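Side-chain contacts in short-chain-enoyl-CoA hydratase (Clostridium acetobutylicum, PDB 5Z7R), which catalyses the reversible hydration of short-chain enoyl-CoA thioesters such as crotonyl-CoA to (3S)-3-hydroxyacyl-CoA in butanoate metabolism: residues V6-E11 with A15-N20; Y38-I43 with E94-P99; A51-G56 with E194-I199. All blocks are in the same frame, centred on the assembly; numbering follows the deposited sequence.

Interaction 1 of 3, residues V6-E11 with A15-N20; sequences VILEKE and AVVTIN
Strands 6-11 and 15-19 pair antiparallel, their short axes 4.6 Å apart, through two backbone hydrogen-bonded pairs, Ile7 with Thr18 and Glu9 with Val16, each joined by two bonds, one in each direction. They form the N-terminal beta hairpin of the crotonase fold: 6-11 is the outermost strand of the main sheet in this chain, while the other strand also bonds to strand 51-56. On the face bearing Val6, Leu8, Ala15 and Val17 the contact is apolar. Val6 CG1 meets Val17 CG1 at 3.8 Å. Leu8 sends CD1 along the face to Val17 CG2, 3.6 Å away, and more loosely to the CB of Ala15; with CG opposite the backbone N (chi1 171°) and chi2 near 71°, CD1 is the branch turned to the neighbouring strand. Helix 30-45 covers this face, with Met36 and Val39 on Val6 and Ile43 on Val17. The reverse face is more open to solvent and its closest side-chain contacts lie toward the two ends of the hairpin. Glu11 reaches back so that its carboxylate lies over a methyl of Val16, OE2 being 3.3 Å from CG2, while OE1 makes a salt bridge to Lys193 of helix 188-201, outside the hairpin. At the far end Ile7 swings CG1 to the side away from its carbonyl carbon (chi1 -55°) and extends toward Asn20, where CD1 comes close to the side-chain amide, 3.2 Å from the atom modelled as ND2, a short approach.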
loop_
_atom_site.group_PDB
_atom_site.type_symbol
_atom_site.label_atom_id
_atom_site.label_comp_id
_atom_site.label_asym_id
_atom_site.label_seq_id
_atom_site.Cartn_x
_atom_site.Cartn_y
_atom_site.Cartn_z
ATOM N N VAL A 6 32.491 -0.150 -19.556
ATOM C CA VAL A 6 31.980 -1.362 -18.927
ATOM C C VAL A 6 32.428 -2.637 -19.624
ATOM O O VAL A 6 32.138 -2.834 -20.794
ATOM C CB VAL A 6 30.442 -1.349 -18.978
ATOM C CG1 VAL A 6 29.848 -2.570 -18.256
ATOM C CG2 VAL A 6 29.944 -0.025 -18.406
ATOM N N ILE A 7 33.074 -3.527 -18.891
ATOM C CA ILE A 7 33.475 -4.802 -19.432
ATOM C C ILE A 7 32.440 -5.865 -19.095
ATOM O O ILE A 7 31.931 -5.885 -17.985
ATOM C CB ILE A 7 34.835 -5.227 -18.843
ATOM C CG1 ILE A 7 35.879 -4.130 -19.065
ATOM C CG2 ILE A 7 35.287 -6.528 -19.485
ATOM C CD1 ILE A 7 37.118 -4.274 -18.212
ATOM N N LEU A 8 32.158 -6.769 -20.020
ATOM C CA LEU A 8 31.258 -7.873 -19.739
ATOM C C LEU A 8 31.841 -9.235 -20.106
ATOM O O LEU A 8 32.170 -9.450 -21.274
ATOM C CB LEU A 8 29.959 -7.690 -20.508
ATOM C CG LEU A 8 29.007 -8.905 -20.454
ATOM C CD1 LEU A 8 28.378 -9.073 -19.073
ATOM C CD2 LEU A 8 27.911 -8.792 -21.499
ATOM N N GLU A 9 31.891 -10.162 -19.134
ATOM C CA GLU A 9 32.507 -11.491 -19.297
ATOM C C GLU A 9 31.611 -12.607 -18.788
ATOM O O GLU A 9 30.834 -12.396 -17.879
ATOM C CB GLU A 9 33.817 -11.555 -18.525
ATOM C CG GLU A 9 34.604 -10.260 -18.529
ATOM C CD GLU A 9 35.985 -10.432 -17.947
ATOM O OE1 GLU A 9 36.772 -11.255 -18.477
ATOM O OE2 GLU A 9 36.296 -9.736 -16.959
ATOM N N LYS A 10 31.739 -13.795 -19.365
ATOM C CA LYS A 10 30.832 -14.906 -19.110
ATOM C C LYS A 10 31.687 -16.133 -18.773
ATOM O O LYS A 10 32.446 -16.619 -19.603
ATOM C CB LYS A 10 29.947 -15.197 -20.339
ATOM C CG LYS A 10 29.271 -13.970 -20.983
ATOM C CD LYS A 10 29.236 -14.019 -22.529
ATOM C CE LYS A 10 29.441 -12.659 -23.234
ATOM N NZ LYS A 10 28.179 -11.966 -23.634
ATOM N N GLU A 11 31.547 -16.633 -17.552
ATOM C CA GLU A 11 32.363 -17.716 -17.013
ATOM C C GLU A 11 31.452 -18.903 -16.690
ATOM O O GLU A 11 30.961 -19.044 -15.572
ATOM C CB GLU A 11 33.094 -17.225 -15.747
ATOM C CG GLU A 11 33.656 -15.793 -15.848
ATOM C CD GLU A 11 34.231 -15.262 -14.538
ATOM O OE1 GLU A 11 33.971 -15.889 -13.482
ATOM O OE2 GLU A 11 34.940 -14.216 -14.570
ATOM N N ALA A 15 28.021 -14.124 -15.247
ATOM C CA ALA A 15 28.592 -12.989 -15.916
ATOM C C ALA A 15 29.128 -12.016 -14.911
ATOM O O ALA A 15 28.446 -11.680 -13.945
ATOM C CB ALA A 15 27.552 -12.313 -16.781
ATOM N N VAL A 16 30.342 -11.540 -15.156
ATOM C CA VAL A 16 30.950 -10.519 -14.359
ATOM C C VAL A 16 30.894 -9.222 -15.137
ATOM O O VAL A 16 31.286 -9.155 -16.300
ATOM C CB VAL A 16 32.411 -10.881 -14.023
ATOM C CG1 VAL A 16 33.009 -9.894 -13.043
ATOM C CG2 VAL A 16 32.486 -12.294 -13.464
ATOM N N VAL A 17 30.410 -8.189 -14.494
ATOM C CA VAL A 17 30.274 -6.915 -15.130
ATOM C C VAL A 17 31.140 -6.038 -14.304
ATOM O O VAL A 17 31.035 -6.040 -13.083
ATOM C CB VAL A 17 28.814 -6.447 -15.107
ATOM C CG1 VAL A 17 28.652 -5.061 -15.701
ATOM C CG2 VAL A 17 27.932 -7.424 -15.864
ATOM N N THR A 18 32.018 -5.303 -14.956
ATOM C CA THR A 18 32.994 -4.498 -14.242
ATOM C C THR A 18 32.926 -3.125 -14.797
ATOM O O THR A 18 33.126 -2.934 -15.999
ATOM C CB THR A 18 34.455 -5.001 -14.432
ATOM O OG1 THR A 18 34.581 -6.375 -14.021
ATOM C CG2 THR A 18 35.376 -4.178 -13.649
ATOM N N ILE A 19 32.658 -2.157 -13.949
ATOM C CA ILE A 19 32.742 -0.784 -14.396
ATOM C C ILE A 19 34.203 -0.393 -14.345
ATOM O O ILE A 19 34.864 -0.584 -13.325
ATOM C CB ILE A 19 31.905 0.164 -13.549
ATOM C CG1 ILE A 19 30.428 -0.087 -13.856
ATOM C CG2 ILE A 19 32.284 1.606 -13.863
ATOM C CD1 ILE A 19 29.524 0.140 -12.678
ATOM N N ASN A 20 34.673 0.176 -15.457
ATOM C CA ASN A 20 36.092 0.364 -15.708
ATOM C C ASN A 20 36.402 1.772 -16.204
ATOM O O ASN A 20 36.589 1.971 -17.392
ATOM C CB ASN A 20 36.527 -0.703 -16.717
ATOM C CG ASN A 20 38.005 -0.639 -17.068
ATOM O OD1 ASN A 20 38.828 -0.024 -16.370
ATOM N ND2 ASN A 20 38.349 -1.281 -18.172
#

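Interaction 2 of 3, residues Y38-I43 with E94-P99; sequences YVIGEI and ELLEKP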
loop_
_atom_site.group_PDB
_atom_site.type_symbol
_atom_site.label_atom_id
_atom_site.label_comp_id
_atom_site.label_asym_id
_atom_site.label_seq_id
_atom_site.Cartn_x
_atom_site.Cartn_y
_atom_site.Cartn_z
ATOM N N TYR A 38 22.506 -1.301 -21.643
ATOM C CA TYR A 38 22.772 -2.188 -22.747
ATOM C C TYR A 38 23.274 -3.549 -22.226
ATOM O O TYR A 38 22.784 -4.624 -22.683
ATOM C CB TYR A 38 23.731 -1.531 -23.766
ATOM C CG TYR A 38 24.246 -2.509 -24.797
ATOM C CD1 TYR A 38 25.407 -3.250 -24.542
ATOM C CD2 TYR A 38 23.567 -2.730 -26.005
ATOM C CE1 TYR A 38 25.884 -4.174 -25.449
ATOM C CE2 TYR A 38 24.040 -3.667 -26.924
ATOM C CZ TYR A 38 25.209 -4.382 -26.637
ATOM O OH TYR A 38 25.738 -5.320 -27.504
ATOM N N VAL A 39 24.211 -3.544 -21.263
ATOM C CA VAL A 39 24.763 -4.849 -20.845
ATOM C C VAL A 39 23.705 -5.572 -20.061
ATOM O O VAL A 39 23.574 -6.795 -20.204
ATOM C CB VAL A 39 26.184 -4.862 -20.160
ATOM C CG1 VAL A 39 26.928 -3.537 -20.295
ATOM C CG2 VAL A 39 26.170 -5.342 -18.709
ATOM N N ILE A 40 22.914 -4.832 -19.274
ATOM C CA ILE A 40 21.830 -5.486 -18.560
ATOM C C ILE A 40 20.932 -6.168 -19.578
ATOM O O ILE A 40 20.651 -7.367 -19.447
ATOM C CB ILE A 40 21.005 -4.530 -17.675
ATOM C CG1 ILE A 40 21.852 -4.005 -16.513
ATOM C CG2 ILE A 40 19.772 -5.249 -17.124
ATOM C CD1 ILE A 40 21.459 -2.633 -16.029
ATOM N N GLY A 41 20.536 -5.443 -20.623
ATOM C CA GLY A 41 19.681 -6.039 -21.660
ATOM C C GLY A 41 20.338 -7.225 -22.342
ATOM O O GLY A 41 19.674 -8.240 -22.691
ATOM N N GLU A 42 21.645 -7.101 -22.541
ATOM C CA GLU A 42 22.452 -8.228 -23.031
ATOM C C GLU A 42 22.388 -9.424 -22.076
ATOM O O GLU A 42 22.185 -10.545 -22.513
ATOM C CB GLU A 42 23.908 -7.777 -23.231
ATOM C CG GLU A 42 24.673 -8.472 -24.345
ATOM C CD GLU A 42 24.150 -8.190 -25.745
ATOM O OE1 GLU A 42 23.618 -7.084 -25.993
ATOM O OE2 GLU A 42 24.292 -9.103 -26.594
ATOM N N ILE A 43 22.517 -9.208 -20.766
ATOM C CA ILE A 43 22.422 -10.353 -19.834
ATOM C C ILE A 43 20.999 -10.893 -19.807
ATOM O O ILE A 43 20.781 -12.109 -19.707
ATOM C CB ILE A 43 22.890 -9.980 -18.429
ATOM C CG1 ILE A 43 24.399 -9.731 -18.451
ATOM C CG2 ILE A 43 22.515 -11.066 -17.407
ATOM C CD1 ILE A 43 24.873 -8.691 -17.457
ATOM N N GLU A 94 17.719 -4.180 -10.523
ATOM C CA GLU A 94 17.074 -4.730 -9.312
ATOM C C GLU A 94 16.112 -5.818 -9.689
ATOM O O GLU A 94 16.051 -6.852 -9.018
ATOM C CB GLU A 94 16.363 -3.600 -8.564
ATOM C CG GLU A 94 15.660 -3.964 -7.280
ATOM C CD GLU A 94 15.280 -2.727 -6.568
ATOM O OE1 GLU A 94 15.935 -2.433 -5.564
ATOM O OE2 GLU A 94 14.405 -1.968 -7.072
ATOM N N LEU A 95 15.397 -5.633 -10.804
ATOM C CA LEU A 95 14.349 -6.591 -11.207
ATOM C C LEU A 95 14.869 -7.698 -12.089
ATOM O O LEU A 95 14.165 -8.709 -12.311
ATOM C CB LEU A 95 13.218 -5.853 -11.956
ATOM C CG LEU A 95 12.363 -4.956 -11.066
ATOM C CD1 LEU A 95 11.485 -4.009 -11.874
ATOM C CD2 LEU A 95 11.512 -5.837 -10.135
ATOM N N LEU A 96 16.070 -7.497 -12.642
ATOM C CA LEU A 96 16.692 -8.489 -13.528
ATOM C C LEU A 96 16.457 -9.894 -13.023
ATOM O O LEU A 96 16.774 -10.215 -11.881
ATOM C CB LEU A 96 18.205 -8.221 -13.610
ATOM C CG LEU A 96 19.068 -9.249 -14.343
ATOM C CD1 LEU A 96 18.478 -9.532 -15.715
ATOM C CD2 LEU A 96 20.498 -8.741 -14.460
ATOM N N GLU A 97 15.951 -10.756 -13.878
ATOM C CA GLU A 97 15.587 -12.095 -13.455
ATOM C C GLU A 97 16.740 -13.091 -13.213
ATOM O O GLU A 97 16.504 -14.244 -12.988
ATOM C CB GLU A 97 14.558 -12.661 -14.438
ATOM C CG GLU A 97 13.291 -11.801 -14.513
ATOM C CD GLU A 97 12.007 -12.619 -14.574
ATOM O OE1 GLU A 97 11.171 -12.520 -13.613
ATOM O OE2 GLU A 97 11.851 -13.348 -15.595
ATOM N N LYS A 98 17.977 -12.647 -13.213
ATOM C CA LYS A 98 19.052 -13.409 -12.576
ATOM C C LYS A 98 19.538 -12.632 -11.348
ATOM O O LYS A 98 19.543 -11.418 -11.357
ATOM C CB LYS A 98 20.252 -13.679 -13.512
ATOM C CG LYS A 98 20.115 -13.317 -14.992
ATOM C CD LYS A 98 19.251 -14.272 -15.792
ATOM C CE LYS A 98 19.290 -13.919 -17.279
ATOM N NZ LYS A 98 18.903 -15.061 -18.162
ATOM N N PRO A 99 19.995 -13.329 -10.307
ATOM C CA PRO A 99 20.540 -12.708 -9.119
ATOM C C PRO A 99 21.780 -11.914 -9.404
ATOM O O PRO A 99 22.609 -12.359 -10.195
ATOM C CB PRO A 99 20.918 -13.891 -8.279
ATOM C CG PRO A 99 19.896 -14.919 -8.662
ATOM C CD PRO A 99 19.840 -14.776 -10.128
#
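Leu96 points its CD2 methyl into the groove between two isoleucines one helical turn apart, lying 4.5 Å from Ile40 CG2 and 4.3 Å from Ile43 CG2. The helix that carries them, 30-45, is the connection of a beta-alpha-beta crossover between strands 14-19 and 51-56 of the crotonase fold; residues 94-99 lead from the end of helix 76-95 into strand 100-104. Leu96 is the first residue beyond that helix to leave helical angles, and its backbone O is held by Lys211 of helix 204-217. Ile40 also packs on Val89, Arg92 and Leu93, which carries the contact back along helix 76-95. Ile43 is shared between Leu96 and the aliphatic part of Lys98, whose chain crosses it at an angle, CG lying 4.1 Å from Ile43 CG2. The lysine adopts an unusual conformation: CG almost eclipses the backbone N (chi1 -8°), and the chain bends again at chi2 (-75°) before running straight. This route lays the chain across the last turn of helix 30-45. There CE comes within 3.4 Å of Ile43 O, so the lysine meets this helix end with methylenes first and its charge beyond them. Backbone carbonyls gathered near a helix C terminus would probably favour the ammonium group. Lys98 NZ hydrogen-bonds to the backbone O of Asp46, with a weak second bond to that of Val49.

Interaction 3 of 3, residues A51-G56 with E194-I199; sequences AVILTG and EIANKI
Ala51 directs its methyl at helix 188-201 and meets Ala196, CB to CB at 4.4 Å; their CA atoms, 6.1 Å apart, are the nearest backbone pair. Val200 of the same helix adds to the cover over Ala51. Val52 turns to the reverse side of the sheet, where it packs on Val17 and Val100. Ile53 comes back to the helix with the end of its side chain only. Its CG1 branch lies opposite the carbonyl carbon (chi1 -57°) and runs on extended, so CD1 reaches out to Ala196 CB at 4.2 Å. Met189, Ala192 and Lys193 of the same helix also pack on this isoleucine, and Ile101 of the adjoining strand packs on Ala196. This is helix-on-sheet packing in the crotonase core: helix 188-201 covers the face opposite the one met by helix 30-45. The helix also faces a neighbouring subunit, Ile199 packing on its Phe163 and Ile195 on its Thr164. The side chains that meet are apolar and no hydrogen bond joins the two segments, so the contact should depend on shape and burial, the small methyl of Ala196 being the common surface for both strand residues.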
loop_
_atom_site.group_PDB
_atom_site.type_symbol
_atom_site.label_atom_id
_atom_site.label_comp_id
_atom_site.label_asym_id
_atom_site.label_seq_id
_atom_site.Cartn_x
_atom_site.Cartn_y
_atom_site.Cartn_z
ATOM N N ALA A 51 23.696 -15.921 -13.184
ATOM C CA ALA A 51 23.963 -14.995 -12.114
ATOM C C ALA A 51 24.919 -13.924 -12.591
ATOM O O ALA A 51 25.561 -14.062 -13.635
ATOM C CB ALA A 51 24.498 -15.714 -10.884
ATOM N N VAL A 52 24.972 -12.830 -11.856
ATOM C CA VAL A 52 25.764 -11.690 -12.246
ATOM C C VAL A 52 26.548 -11.196 -11.050
ATOM O O VAL A 52 26.039 -11.204 -9.929
ATOM C CB VAL A 52 24.850 -10.545 -12.757
ATOM C CG1 VAL A 52 25.624 -9.259 -12.969
ATOM C CG2 VAL A 52 24.134 -10.970 -14.009
ATOM N N ILE A 53 27.775 -10.765 -11.298
ATOM C CA ILE A 53 28.583 -10.132 -10.319
ATOM C C ILE A 53 28.942 -8.795 -10.883
ATOM O O ILE A 53 29.410 -8.674 -11.996
ATOM C CB ILE A 53 29.887 -10.901 -10.070
ATOM C CG1 ILE A 53 29.583 -12.341 -9.648
ATOM C CG2 ILE A 53 30.764 -10.195 -9.031
ATOM C CD1 ILE A 53 30.841 -13.160 -9.459
ATOM N N LEU A 54 28.755 -7.786 -10.073
ATOM C CA LEU A 54 29.041 -6.465 -10.472
ATOM C C LEU A 54 30.170 -6.060 -9.652
ATOM O O LEU A 54 30.106 -6.164 -8.433
ATOM C CB LEU A 54 27.872 -5.549 -10.136
ATOM C CG LEU A 54 28.065 -4.071 -10.428
ATOM C CD1 LEU A 54 28.364 -3.854 -11.909
ATOM C CD2 LEU A 54 26.824 -3.297 -9.970
ATOM N N THR A 55 31.187 -5.521 -10.281
ATOM C CA THR A 55 32.218 -4.863 -9.501
ATOM C C THR A 55 32.809 -3.712 -10.272
ATOM O O THR A 55 32.434 -3.464 -11.408
ATOM C CB THR A 55 33.333 -5.854 -9.122
ATOM O OG1 THR A 55 34.134 -5.274 -8.090
ATOM C CG2 THR A 55 34.178 -6.224 -10.381
ATOM N N GLY A 56 33.690 -2.993 -9.601
ATOM C CA GLY A 56 34.515 -1.960 -10.213
ATOM C C GLY A 56 35.907 -2.492 -10.544
ATOM O O GLY A 56 36.206 -3.659 -10.302
ATOM N N GLU A 194 31.974 -17.863 -5.338
ATOM C CA GLU A 194 31.440 -19.034 -4.656
ATOM C C GLU A 194 29.972 -18.819 -4.290
ATOM O O GLU A 194 29.159 -19.742 -4.433
ATOM C CB GLU A 194 32.329 -19.506 -3.487
ATOM C CG GLU A 194 32.333 -18.677 -2.214
ATOM C CD GLU A 194 33.662 -18.736 -1.436
ATOM O OE1 GLU A 194 33.627 -18.561 -0.187
ATOM O OE2 GLU A 194 34.745 -18.920 -2.063
ATOM N N ILE A 195 29.591 -17.597 -3.914
ATOM C CA ILE A 195 28.145 -17.306 -3.790
ATOM C C ILE A 195 27.444 -17.525 -5.142
ATOM O O ILE A 195 26.508 -18.281 -5.234
ATOM C CB ILE A 195 27.870 -15.899 -3.237
ATOM C CG1 ILE A 195 28.345 -15.821 -1.795
ATOM C CG2 ILE A 195 26.373 -15.566 -3.328
ATOM C CD1 ILE A 195 28.604 -14.413 -1.303
ATOM N N ALA A 196 27.947 -16.911 -6.199
ATOM C CA ALA A 196 27.351 -17.068 -7.526
ATOM C C ALA A 196 27.239 -18.516 -7.926
ATOM O O ALA A 196 26.227 -18.942 -8.494
ATOM C CB ALA A 196 28.168 -16.317 -8.543
ATOM N N ASN A 197 28.275 -19.287 -7.584
ATOM C CA ASN A 197 28.355 -20.678 -8.013
ATOM C C ASN A 197 27.339 -21.562 -7.318
ATOM O O ASN A 197 26.709 -22.381 -7.962
ATOM C CB ASN A 197 29.801 -21.209 -7.895
ATOM C CG ASN A 197 30.733 -20.535 -8.904
ATOM O OD1 ASN A 197 30.383 -20.380 -10.081
ATOM N ND2 ASN A 197 31.907 -20.103 -8.447
ATOM N N LYS A 198 27.163 -21.379 -6.011
ATOM C CA LYS A 198 26.068 -22.056 -5.309
ATOM C C LYS A 198 24.766 -21.681 -5.979
ATOM O O LYS A 198 23.988 -22.557 -6.329
ATOM C CB LYS A 198 25.987 -21.711 -3.808
ATOM C CG LYS A 198 27.323 -21.732 -3.099
ATOM C CD LYS A 198 27.204 -21.811 -1.588
ATOM C CE LYS A 198 28.581 -21.770 -0.895
ATOM N NZ LYS A 198 29.081 -20.382 -0.614
ATOM N N ILE A 199 24.524 -20.385 -6.182
ATOM C CA ILE A 199 23.248 -19.987 -6.801
ATOM C C ILE A 199 23.002 -20.738 -8.116
ATOM O O ILE A 199 21.905 -21.247 -8.393
ATOM C CB ILE A 199 23.181 -18.481 -7.046
ATOM C CG1 ILE A 199 23.175 -17.761 -5.675
ATOM C CG2 ILE A 199 21.969 -18.155 -7.917
ATOM C CD1 ILE A 199 23.179 -16.242 -5.721
#

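From the N terminus, interaction 1 closes first, across the short turn between strands 6-11 and 14-19, three residues separating the two segments. The chain then enters helix 30-45, where interaction 2 opens, and strand 51-56, where interaction 3 opens before residues 94-99 have closed interaction 2. These two long-range contacts therefore cross, spanning 50 and 137 intervening residues, while interaction 1 stands in series before both. Strand 51-56 joins the hairpin through Val17 N to Ile53 O, and takes the end of residues 94-99 through Pro99 O and Val52 N. Interaction 2 touches the hairpin where Ile43 and Val39 pack on Val17. Together the three bind one sheet to helices on both its faces.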